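Motility-associated killing factor MakB (Vibrio cholerae serotype O1, PDB 6W1W) probably acts as one component of a tripartite cytotoxin whose proteins structurally resemble alpha-pore-forming toxins. Local coordinates at residues 115-120 / 285-290. Sequence-based numbering, arbitrary orientation.
Sequences KQNITL and LLWQDE
N117 lies over one face of the W287 indole, and the evidence is a CH-pi contact: its CB stands 3.7 Å from the centroid of the five-membered ring, 10° off the ring normal. With CG anti to the carbonyl carbon, the ND2 limb of the N117 amide reaches over the six-membered ring, where ND2 comes to 3.4 Å from W287 CH2. The amide and ring planes are 47° apart, so the group is tilted over the indole instead of stacked flat on it. Beside this pair, I118 CB meets W287 CB at 4.0 Å. Segments 115-120 and 285-290, parts of the long helices 100-151 and 276-302, run nearly antiparallel with their axes 8.8 Å apart, within the elongated helical bundle that recalls alpha-pore-forming toxins. W287 is buried among further aromatics, with Y83 meeting it edge-to-face and F80 and W323 also touching it. Farther along I118, CG1 is anti to the backbone N (chi1 164°), and the extended branch carries CD1 across to Q288. There I118 CD1 lies 3.9 Å from Q288 CB, and the same methyl comes up against the amide oxygen OE1 of Q288. No hydrogen bond links the two segments.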
loop_
_atom_site.group_PDB
_atom_site.type_symbol
_atom_site.label_atom_id
_atom_site.label_comp_id
_atom_site.label_asym_id
_atom_site.label_seq_id
_atom_site.Cartn_x
_atom_site.Cartn_y
_atom_site.Cartn_z
ATOM N N LYS A 115 15.606 21.404 4.006
ATOM C CA LYS A 115 15.566 20.967 5.400
ATOM C C LYS A 115 14.155 20.573 5.821
ATOM O O LYS A 115 13.966 19.572 6.524
ATOM C CB LYS A 115 16.106 22.070 6.316
ATOM C CG LYS A 115 17.614 22.031 6.566
ATOM C CD LYS A 115 18.060 23.240 7.403
ATOM C CE LYS A 115 19.465 23.077 7.989
ATOM N NZ LYS A 115 20.560 23.107 6.976
ATOM N N GLN A 116 13.149 21.345 5.400
ATOM C CA GLN A 116 11.771 21.008 5.745
ATOM C C GLN A 116 11.364 19.673 5.140
ATOM O O GLN A 116 10.712 18.857 5.801
ATOM C CB GLN A 116 10.812 22.101 5.273
ATOM C CG GLN A 116 11.021 23.462 5.900
ATOM C CD GLN A 116 10.039 24.491 5.374
ATOM O OE1 GLN A 116 10.391 25.654 5.166
ATOM N NE2 GLN A 116 8.799 24.066 5.153
ATOM N N ASN A 117 11.738 19.435 3.880
ATOM C CA ASN A 117 11.296 18.229 3.188
ATOM C C ASN A 117 11.882 16.979 3.829
ATOM O O ASN A 117 11.176 15.987 4.030
ATOM C CB ASN A 117 11.670 18.302 1.707
ATOM C CG ASN A 117 10.783 19.259 0.925
ATOM O OD1 ASN A 117 9.708 19.645 1.389
ATOM N ND2 ASN A 117 11.230 19.642 -0.269
ATOM N N ILE A 118 13.174 17.004 4.165
ATOM C CA ILE A 118 13.790 15.825 4.773
ATOM C C ILE A 118 13.240 15.584 6.174
ATOM O O ILE A 118 13.050 14.435 6.584
ATOM C CB ILE A 118 15.326 15.949 4.771
ATOM C CG1 ILE A 118 15.960 14.944 5.730
ATOM C CG2 ILE A 118 15.763 17.340 5.122
ATOM C CD1 ILE A 118 17.471 14.968 5.722
ATOM N N THR A 119 12.953 16.651 6.922
ATOM C CA THR A 119 12.362 16.478 8.245
ATOM C C THR A 119 10.989 15.821 8.152
ATOM O O THR A 119 10.749 14.768 8.753
ATOM C CB THR A 119 12.279 17.828 8.960
ATOM O OG1 THR A 119 13.579 18.199 9.440
ATOM C CG2 THR A 119 11.316 17.751 10.136
ATOM N N LEU A 120 10.076 16.419 7.382
ATOM C CA LEU A 120 8.719 15.889 7.284
ATOM C C LEU A 120 8.672 14.511 6.632
ATOM O O LEU A 120 7.650 13.824 6.738
ATOM C CB LEU A 120 7.830 16.872 6.518
ATOM C CG LEU A 120 7.165 17.999 7.319
ATOM C CD1 LEU A 120 6.337 17.434 8.472
ATOM C CD2 LEU A 120 8.185 19.017 7.824
ATOM N N LEU A 285 16.939 10.215 2.064
ATOM C CA LEU A 285 18.313 10.343 1.596
ATOM C C LEU A 285 18.388 11.119 0.288
ATOM O O LEU A 285 19.405 11.762 0.008
ATOM C CB LEU A 285 18.946 8.960 1.434
ATOM C CG LEU A 285 20.372 8.909 0.876
ATOM C CD1 LEU A 285 21.349 9.627 1.799
ATOM C CD2 LEU A 285 20.812 7.472 0.632
ATOM N N LEU A 286 17.323 11.078 -0.518
ATOM C CA LEU A 286 17.307 11.844 -1.760
ATOM C C LEU A 286 17.395 13.337 -1.479
ATOM O O LEU A 286 18.178 14.056 -2.112
ATOM C CB LEU A 286 16.050 11.524 -2.567
ATOM C CG LEU A 286 15.970 12.315 -3.873
ATOM C CD1 LEU A 286 17.233 12.065 -4.661
ATOM C CD2 LEU A 286 14.738 11.941 -4.682
ATOM N N TRP A 287 16.587 13.825 -0.534
ATOM C CA TRP A 287 16.699 15.217 -0.118
ATOM C C TRP A 287 18.021 15.487 0.594
ATOM O O TRP A 287 18.589 16.576 0.454
ATOM C CB TRP A 287 15.544 15.590 0.806
ATOM C CG TRP A 287 14.173 15.520 0.214
ATOM C CD1 TRP A 287 13.152 14.709 0.617
ATOM C CD2 TRP A 287 13.655 16.318 -0.853
ATOM N NE1 TRP A 287 12.031 14.946 -0.143
ATOM C CE2 TRP A 287 12.315 15.930 -1.053
ATOM C CE3 TRP A 287 14.195 17.318 -1.665
ATOM C CZ2 TRP A 287 11.510 16.505 -2.031
ATOM C CZ3 TRP A 287 13.393 17.890 -2.636
ATOM C CH2 TRP A 287 12.066 17.480 -2.811
ATOM N N GLN A 288 18.522 14.511 1.356
ATOM C CA GLN A 288 19.681 14.746 2.213
ATOM C C GLN A 288 20.917 15.084 1.390
ATOM O O GLN A 288 21.478 16.179 1.513
ATOM C CB GLN A 288 19.926 13.529 3.113
ATOM C CG GLN A 288 21.260 13.534 3.856
ATOM C CD GLN A 288 21.470 14.771 4.714
ATOM O OE1 GLN A 288 20.517 15.393 5.185
ATOM N NE2 GLN A 288 22.730 15.133 4.918
ATOM N N ASP A 289 21.356 14.162 0.527
ATOM C CA ASP A 289 22.515 14.460 -0.307
ATOM C C ASP A 289 22.212 15.511 -1.371
ATOM O O ASP A 289 23.137 15.955 -2.059
ATOM C CB ASP A 289 23.068 13.179 -0.948
ATOM C CG ASP A 289 22.069 12.484 -1.855
ATOM O OD1 ASP A 289 20.900 12.916 -1.918
ATOM O OD2 ASP A 289 22.464 11.500 -2.516
ATOM N N GLU A 290 20.946 15.922 -1.513
ATOM C CA GLU A 290 20.620 17.112 -2.293
ATOM C C GLU A 290 20.880 18.379 -1.487
ATOM O O GLU A 290 21.311 19.399 -2.037
ATOM C CB GLU A 290 19.159 17.062 -2.743
ATOM C CG GLU A 290 18.783 18.130 -3.756
ATOM C CD GLU A 290 19.568 18.002 -5.045
ATOM O OE1 GLU A 290 19.810 16.856 -5.483
ATOM O OE2 GLU A 290 19.954 19.047 -5.609
#